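Side-chain contacts in protein CbbY (Rhodobacter sphaeroides, PDB 4UAS), which dephosphorylates xylulose-1,5-bisphosphate, a potent Rubisco inhibitor, to xylulose 5-phosphate as a highly selective magnesium-dependent phosphatase of the HAD superfamily: residues E103-G108 with R135-V140; D155-A160 with L181-G186. One frame throughout, in Å; residues are numbered along the deposited sequence.

Interaction 1: E103-G108 with R135-V140; sequences EAKRAG and REIFDV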
ATOM      1  N   GLU A 103       7.724  11.433  15.282  1.00 16.28           N
ATOM      2  CA  GLU A 103       7.466  12.838  15.449  1.00 15.56           C
ATOM      3  C   GLU A 103       5.959  13.117  15.550  1.00 15.30           C
ATOM      4  O   GLU A 103       5.527  13.932  16.368  1.00 17.16           O
ATOM      5  CB  GLU A 103       8.042  13.631  14.317  1.00 17.32           C
ATOM      6  CG  GLU A 103       8.096  15.104  14.584  1.00 21.60           C
ATOM      7  CD  GLU A 103       8.614  15.921  13.405  1.00 27.83           C
ATOM      8  OE1 GLU A 103       9.023  15.302  12.406  1.00 34.01           O
ATOM      9  OE2 GLU A 103       8.596  17.178  13.472  1.00 32.14           O
ATOM     10  N   ALA A 104       5.180  12.466  14.701  1.00 14.20           N
ATOM     11  CA  ALA A 104       3.745  12.613  14.718  1.00 15.14           C
ATOM     12  C   ALA A 104       3.146  12.178  16.050  1.00 16.85           C
ATOM     13  O   ALA A 104       2.306  12.878  16.629  1.00 16.71           O
ATOM     14  CB  ALA A 104       3.134  11.861  13.573  1.00 13.37           C
ATOM     15  N   LYS A 105       3.613  11.072  16.574  1.00 16.06           N
ATOM     16  CA  LYS A 105       3.108  10.600  17.838  1.00 19.35           C
ATOM     17  C   LYS A 105       3.474  11.572  18.965  1.00 18.14           C
ATOM     18  O   LYS A 105       2.641  11.891  19.829  1.00 19.97           O
ATOM     19  CB  LYS A 105       3.643   9.231  18.126  1.00 19.59           C
ATOM     20  CG  LYS A 105       2.928   8.177  17.316  1.00 21.48           C
ATOM     21  CD  LYS A 105       3.451   6.764  17.499  1.00 21.98           C
ATOM     22  CE  LYS A 105       2.683   5.706  16.694  1.00 22.28           C
ATOM     23  NZ  LYS A 105       1.337   5.507  17.267  1.00 28.39           N
ATOM     24  N   ARG A 106       4.665  12.131  18.926  1.00 18.62           N
ATOM     25  CA  ARG A 106       5.019  13.150  19.947  1.00 20.52           C
ATOM     26  C   ARG A 106       4.119  14.392  19.874  1.00 21.62           C
ATOM     27  O   ARG A 106       3.832  15.010  20.944  1.00 23.39           O
ATOM     28  CB  ARG A 106       6.461  13.622  19.800  1.00 21.30           C
ATOM     29  CG  ARG A 106       7.496  12.558  20.158  1.00 24.40           C
ATOM     30  CD  ARG A 106       8.889  13.207  20.293  1.00 27.80           C
ATOM     31  NE  ARG A 106       9.476  13.614  19.005  1.00 30.38           N
ATOM     32  CZ  ARG A 106      10.111  12.810  18.126  1.00 31.27           C
ATOM     33  NH1 ARG A 106      10.284  11.531  18.369  1.00 35.20           N
ATOM     34  NH2 ARG A 106      10.595  13.312  17.011  1.00 34.34           N
ATOM     35  N   ALA A 107       3.673  14.751  18.689  1.00 19.16           N
ATOM     36  CA  ALA A 107       2.790  15.870  18.467  1.00 18.91           C
ATOM     37  C   ALA A 107       1.321  15.567  18.640  1.00 18.55           C
ATOM     38  O   ALA A 107       0.505  16.488  18.529  1.00 22.05           O
ATOM     39  CB  ALA A 107       3.045  16.485  17.107  1.00 21.76           C
ATOM     40  N   GLY A 108       0.977  14.328  18.931  1.00 19.69           N
ATOM     41  CA  GLY A 108      -0.427  13.975  19.113  1.00 19.48           C
ATOM     42  C   GLY A 108      -1.227  13.892  17.842  1.00 21.00           C
ATOM     43  O   GLY A 108      -2.460  13.917  17.860  1.00 24.46           O
ATOM     44  N   ARG A 135      -2.391  -2.040  15.196  1.00 14.36           N
ATOM     45  CA  ARG A 135      -3.293  -1.163  15.908  1.00 17.50           C
ATOM     46  C   ARG A 135      -2.573  -0.411  17.038  1.00 18.36           C
ATOM     47  O   ARG A 135      -3.148   0.528  17.582  1.00 23.06           O
ATOM     48  CB  ARG A 135      -4.559  -1.966  16.344  1.00 19.90           C
ATOM     49  CG  ARG A 135      -5.349  -2.393  15.078  1.00 20.63           C
ATOM     50  CD  ARG A 135      -6.589  -3.307  15.291  1.00 23.22           C
ATOM     51  NE  ARG A 135      -7.020  -3.884  14.025  1.00 23.18           N
ATOM     52  CZ  ARG A 135      -7.762  -3.280  13.086  1.00 20.80           C
ATOM     53  NH1 ARG A 135      -8.305  -2.057  13.323  1.00 20.28           N
ATOM     54  NH2 ARG A 135      -7.986  -3.880  11.914  1.00 23.07           N
ATOM     55  N   GLU A 136      -1.325  -0.778  17.370  1.00 18.14           N
ATOM     56  CA  GLU A 136      -0.531   0.060  18.213  1.00 17.68           C
ATOM     57  C   GLU A 136       0.247   1.180  17.547  1.00 20.83           C
ATOM     58  O   GLU A 136       0.854   2.021  18.218  1.00 25.97           O
ATOM     59  CB  GLU A 136       0.484  -0.837  18.995  1.00 21.90           C
ATOM     60  CG  GLU A 136      -0.183  -1.712  20.041  1.00 27.47           C
ATOM     61  CD  GLU A 136       0.796  -2.557  20.853  1.00 27.94           C
ATOM     62  OE1 GLU A 136       1.997  -2.192  20.932  1.00 31.11           O
ATOM     63  OE2 GLU A 136       0.272  -3.522  21.419  1.00 43.61           O
ATOM     64  N   ILE A 137       0.323   1.119  16.213  1.00 16.40           N
ATOM     65  CA  ILE A 137       0.975   2.154  15.406  1.00 15.71           C
ATOM     66  C   ILE A 137      -0.047   3.110  14.835  1.00 13.97           C
ATOM     67  O   ILE A 137       0.130   4.309  14.938  1.00 16.47           O
ATOM     68  CB  ILE A 137       1.843   1.544  14.289  1.00 15.69           C
ATOM     69  CG1 ILE A 137       2.861   0.548  14.871  1.00 18.49           C
ATOM     70  CG2 ILE A 137       2.580   2.609  13.456  1.00 17.36           C
ATOM     71  CD1 ILE A 137       3.850   1.172  15.802  1.00 24.73           C
ATOM     72  N   PHE A 138      -1.114   2.541  14.223  1.00 12.49           N
ATOM     73  CA  PHE A 138      -2.109   3.338  13.484  1.00 11.57           C
ATOM     74  C   PHE A 138      -3.411   3.369  14.281  1.00 12.07           C
ATOM     75  O   PHE A 138      -3.932   2.327  14.716  1.00 14.61           O
ATOM     76  CB  PHE A 138      -2.299   2.737  12.113  1.00 11.61           C
ATOM     77  CG  PHE A 138      -1.016   2.760  11.311  1.00 10.63           C
ATOM     78  CD1 PHE A 138      -0.572   3.945  10.719  1.00 11.13           C
ATOM     79  CD2 PHE A 138      -0.259   1.628  11.132  1.00 10.70           C
ATOM     80  CE1 PHE A 138       0.636   3.967  10.025  1.00 10.65           C
ATOM     81  CE2 PHE A 138       0.943   1.643  10.448  1.00 11.25           C
ATOM     82  CZ  PHE A 138       1.397   2.814   9.876  1.00 11.54           C
ATOM     83  N   ASP A 139      -3.973   4.552  14.367  1.00 11.01           N
ATOM     84  CA  ASP A 139      -5.266   4.766  15.042  1.00 12.00           C
ATOM     85  C   ASP A 139      -6.413   4.191  14.207  1.00 11.33           C
ATOM     86  O   ASP A 139      -7.437   3.761  14.766  1.00 12.71           O
ATOM     87  CB  ASP A 139      -5.448   6.245  15.283  1.00 13.44           C
ATOM     88  CG  ASP A 139      -4.352   6.808  16.153  1.00 18.09           C
ATOM     89  OD1 ASP A 139      -4.365   6.481  17.313  1.00 28.51           O
ATOM     90  OD2 ASP A 139      -3.423   7.456  15.634  1.00 18.22           O
ATOM     91  N   VAL A 140      -6.259   4.188  12.890  1.00 10.15           N
ATOM     92  CA  VAL A 140      -7.273   3.760  11.944  1.00 10.48           C
ATOM     93  C   VAL A 140      -6.604   2.932  10.875  1.00  9.62           C
ATOM     94  O   VAL A 140      -5.541   3.314  10.360  1.00 10.25           O
ATOM     95  CB  VAL A 140      -7.971   4.982  11.301  1.00 11.82           C
ATOM     96  CG1 VAL A 140      -8.806   4.595  10.069  1.00 12.14           C
ATOM     97  CG2 VAL A 140      -8.867   5.700  12.327  1.00 13.77           C
TER
HETATM   98  O   HOH W   1      -0.780   7.334  16.514  1.00 39.52           O
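At one margin of the HAD core, where the parallel sheet ends in strand 140-142, Lys105 on the last turn of helix 97-107 reaches across to Ile137 in the loop leading into that strand. The evidence for a polar link is direct: Lys105 NZ donates a hydrogen bond to Ile137 O at 2.9 Å. The C=O...N angle is 123° and the ammonium nitrogen lies 30° out of the carbonyl plane, so the oxygen is approached from a tilted direction. The chain is extended through chi2 and chi3 and then bends at its last torsion (chi4 -71°), which turns NZ toward the oxygen while CE runs alongside it, 3.4 Å from Ile137 O. Apolar contact is slight, with CE and Ile137 CG2 4.5 Å apart. Beyond the lysine, the helix closes in a Schellman motif at Gly108, whose N bonds to Lys105 O. Asp139 takes part indirectly: its OD2 also accepts a hydrogen bond from Leu111 N of strand 110-114, and it lies 5.4 Å from Lys105 NZ, too far for a salt bridge. A water spans that gap, accepting from Lys105 NZ at 2.9 Å and donating to Asp139 OD2 at 2.8 Å.

Interaction 2: D155-A160 with L181-G186; sequences DIYRLA and LRAAKG
Tyr157 and Arg158 bring helix 155-164 against Ala183, Ala184 and Gly186 of helix 178-186, two helices that pack side by side in the alpha/beta core of the HAD fold; the first leads into strand 171-175 and the second follows it. The local axes approach to 8.3 Å and cross at -48°, a close spacing consistent with the small residues on the second helix. Asp155 comes first and acts from within its own helix: its OD1 receives Arg158 NH1 in a 3.0 Å salt bridge, one turn apart, at the edge of the guanidinium and in its plane. Next, Tyr157 lays its ring against the opposing backbone. Ala184 CA sits over one face in a CH-pi contact, 4.0 Å from the ring centroid and 25° off the normal, displaced toward the rim. Tyr157 CE1 also meets Ala184 CB at 3.9 Å, whereas Ala183 CB lies in the ring plane, at its edge, 3.9 Å from Tyr157 CD1. Thus the two alanines hold the ring from different directions, and the hydroxyl beyond them is hydrogen-bonded to Glu175 OE2. Arg158 follows at the more exposed end of the interface. Its chain is extended from CG to NE, which carries the guanidinium out to the C-terminal part of helix 178-186, while the bond to Asp155 restrains its rotation. The reach across is weak: Arg158 NH2 stands 3.0 Å from Gly186 O, but the N-H...O angle is merely 124°.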
ATOM      1  N   ASP A 155     -12.499   5.921  -2.317  1.00  7.84           N
ATOM      2  CA  ASP A 155     -13.331   5.418  -1.224  1.00  8.19           C
ATOM      3  C   ASP A 155     -12.547   4.962   0.004  1.00  7.02           C
ATOM      4  O   ASP A 155     -13.030   5.177   1.111  1.00  7.82           O
ATOM      5  CB  ASP A 155     -14.266   4.374  -1.757  1.00  9.71           C
ATOM      6  CG  ASP A 155     -15.392   5.018  -2.655  1.00 11.54           C
ATOM      7  OD1 ASP A 155     -15.519   6.290  -2.627  1.00 14.30           O
ATOM      8  OD2 ASP A 155     -16.146   4.273  -3.271  1.00 16.26           O
ATOM      9  N   ILE A 156     -11.387   4.334  -0.135  1.00  7.24           N
ATOM     10  CA  ILE A 156     -10.665   3.867   1.020  1.00  7.27           C
ATOM     11  C   ILE A 156     -10.178   5.063   1.872  1.00  7.23           C
ATOM     12  O   ILE A 156     -10.126   4.980   3.106  1.00  7.73           O
ATOM     13  CB  ILE A 156      -9.489   2.959   0.608  1.00  7.49           C
ATOM     14  CG1 ILE A 156      -8.995   2.124   1.783  1.00  8.64           C
ATOM     15  CG2 ILE A 156      -8.394   3.699  -0.123  1.00  8.04           C
ATOM     16  CD1 ILE A 156     -10.021   1.114   2.312  1.00  9.48           C
ATOM     17  N   TYR A 157      -9.781   6.170   1.236  1.00  7.38           N
ATOM     18  CA  TYR A 157      -9.429   7.377   1.947  1.00  6.94           C
ATOM     19  C   TYR A 157     -10.605   8.027   2.617  1.00  7.38           C
ATOM     20  O   TYR A 157     -10.515   8.532   3.735  1.00  8.31           O
ATOM     21  CB  TYR A 157      -8.698   8.371   1.031  1.00  7.79           C
ATOM     22  CG  TYR A 157      -7.224   8.068   0.788  1.00  7.40           C
ATOM     23  CD1 TYR A 157      -6.743   7.584  -0.396  1.00  7.56           C
ATOM     24  CD2 TYR A 157      -6.313   8.326   1.795  1.00  8.64           C
ATOM     25  CE1 TYR A 157      -5.375   7.350  -0.585  1.00  7.87           C
ATOM     26  CE2 TYR A 157      -4.971   8.109   1.632  1.00  8.99           C
ATOM     27  CZ  TYR A 157      -4.493   7.600   0.456  1.00  7.81           C
ATOM     28  OH  TYR A 157      -3.152   7.434   0.305  1.00  9.99           O
ATOM     29  N   ARG A 158     -11.756   8.047   1.933  1.00  7.81           N
ATOM     30  CA  ARG A 158     -12.991   8.547   2.563  1.00  7.90           C
ATOM     31  C   ARG A 158     -13.365   7.750   3.790  1.00  7.52           C
ATOM     32  O   ARG A 158     -13.788   8.339   4.801  1.00  9.01           O
ATOM     33  CB  ARG A 158     -14.113   8.551   1.542  1.00  8.57           C
ATOM     34  CG  ARG A 158     -13.881   9.528   0.396  1.00  9.57           C
ATOM     35  CD  ARG A 158     -14.927   9.454  -0.689  1.00 12.38           C
ATOM     36  NE  ARG A 158     -14.680  10.448  -1.714  1.00 13.96           N
ATOM     37  CZ  ARG A 158     -14.833  10.291  -3.005  1.00 12.52           C
ATOM     38  NH1 ARG A 158     -15.215   9.124  -3.548  1.00 14.95           N
ATOM     39  NH2 ARG A 158     -14.581  11.330  -3.769  1.00 14.37           N
ATOM     40  N   LEU A 159     -13.194   6.443   3.738  1.00  7.84           N
ATOM     41  CA  LEU A 159     -13.451   5.589   4.917  1.00  8.39           C
ATOM     42  C   LEU A 159     -12.521   5.993   6.046  1.00  8.14           C
ATOM     43  O   LEU A 159     -12.940   6.222   7.182  1.00  9.65           O
ATOM     44  CB  LEU A 159     -13.270   4.125   4.514  1.00  8.98           C
ATOM     45  CG  LEU A 159     -13.189   3.136   5.667  1.00 11.07           C
ATOM     46  CD1 LEU A 159     -14.350   3.173   6.582  1.00 13.53           C
ATOM     47  CD2 LEU A 159     -12.833   1.754   5.166  1.00 12.16           C
ATOM     48  N   ALA A 160     -11.203   6.067   5.764  1.00  8.33           N
ATOM     49  CA  ALA A 160     -10.243   6.389   6.779  1.00  9.09           C
ATOM     50  C   ALA A 160     -10.544   7.734   7.410  1.00  9.11           C
ATOM     51  O   ALA A 160     -10.426   7.896   8.644  1.00 10.19           O
ATOM     52  CB  ALA A 160      -8.846   6.375   6.172  1.00  9.62           C
ATOM     53  N   LEU A 181      -2.127   8.496  -5.636  1.00  7.11           N
ATOM     54  CA  LEU A 181      -2.262   9.945  -5.726  1.00  7.21           C
ATOM     55  C   LEU A 181      -3.658  10.320  -6.098  1.00  6.47           C
ATOM     56  O   LEU A 181      -4.290  11.211  -5.530  1.00  8.20           O
ATOM     57  CB  LEU A 181      -1.226  10.491  -6.704  1.00  7.91           C
ATOM     58  CG  LEU A 181      -1.374  11.967  -7.072  1.00  8.57           C
ATOM     59  CD1 LEU A 181      -1.206  12.898  -5.896  1.00  9.82           C
ATOM     60  CD2 LEU A 181      -0.377  12.312  -8.140  1.00  9.33           C
ATOM     61  N   ARG A 182      -4.196   9.676  -7.151  1.00  7.51           N
ATOM     62  CA  ARG A 182      -5.554   9.988  -7.602  1.00  7.70           C
ATOM     63  C   ARG A 182      -6.588   9.746  -6.509  1.00  7.49           C
ATOM     64  O   ARG A 182      -7.536  10.533  -6.334  1.00  7.74           O
ATOM     65  CB  ARG A 182      -5.907   9.170  -8.839  1.00  8.22           C
ATOM     66  CG  ARG A 182      -5.140   9.571 -10.079  1.00  9.81           C
ATOM     67  CD  ARG A 182      -5.355   8.593 -11.227  1.00 11.56           C
ATOM     68  NE  ARG A 182      -6.724   8.609 -11.658  1.00 12.74           N
ATOM     69  CZ  ARG A 182      -7.295   7.662 -12.369  1.00 11.95           C
ATOM     70  NH1 ARG A 182      -6.637   6.588 -12.706  1.00 13.31           N
ATOM     71  NH2 ARG A 182      -8.531   7.835 -12.722  1.00 13.94           N
ATOM     72  N   ALA A 183      -6.445   8.646  -5.783  1.00  7.25           N
ATOM     73  CA  ALA A 183      -7.362   8.292  -4.711  1.00  6.71           C
ATOM     74  C   ALA A 183      -7.291   9.336  -3.627  1.00  7.17           C
ATOM     75  O   ALA A 183      -8.355   9.768  -3.122  1.00  7.83           O
ATOM     76  CB  ALA A 183      -7.013   6.925  -4.188  1.00  7.24           C
ATOM     77  N   ALA A 184      -6.085   9.746  -3.203  1.00  7.20           N
ATOM     78  CA  ALA A 184      -5.970  10.753  -2.178  1.00  7.76           C
ATOM     79  C   ALA A 184      -6.570  12.067  -2.594  1.00  8.19           C
ATOM     80  O   ALA A 184      -7.308  12.714  -1.839  1.00  8.45           O
ATOM     81  CB  ALA A 184      -4.497  10.913  -1.785  1.00  7.53           C
ATOM     82  N   LYS A 185      -6.237  12.499  -3.793  1.00  7.70           N
ATOM     83  CA  LYS A 185      -6.744  13.783  -4.279  1.00  8.26           C
ATOM     84  C   LYS A 185      -8.255  13.807  -4.391  1.00  9.11           C
ATOM     85  O   LYS A 185      -8.914  14.812  -4.081  1.00 10.18           O
ATOM     86  CB  LYS A 185      -6.073  14.151  -5.598  1.00  9.63           C
ATOM     87  CG  LYS A 185      -4.634  14.533  -5.455  1.00 11.85           C
ATOM     88  CD  LYS A 185      -4.631  16.032  -4.940  1.00 16.15           C
ATOM     89  CE  LYS A 185      -3.328  16.394  -4.341  1.00 18.17           C
ATOM     90  NZ  LYS A 185      -3.355  17.877  -4.051  1.00 19.78           N
ATOM     91  N   GLY A 186      -8.853  12.690  -4.811  1.00  8.85           N
ATOM     92  CA  GLY A 186     -10.324  12.563  -4.876  1.00  8.89           C
ATOM     93  C   GLY A 186     -10.996  12.658  -3.535  1.00 10.44           C
ATOM     94  O   GLY A 186     -12.161  12.999  -3.453  1.00 13.13           O
TER

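Overall arrangement
Both contacts belong to the HAD core, with their centres about 20 Å apart, and interaction 1 closes along the chain before interaction 2 opens. They meet at one point: Val140 CG1, at the start of strand 140-142, packs 3.9 Å from Ala160 O of helix 155-164. Interaction 2 is the one near the catalytic centre. The Tyr157 side chain comes within about 4 Å of that of Asp8, the inferred nucleophile, and about 8 Å of the magnesium ion, and its partner Glu175 precedes the metal ligand Asp176. Interaction 1 is peripheral, the Ile137 side chain being about 12 Å from that of substrate-binding Leu119.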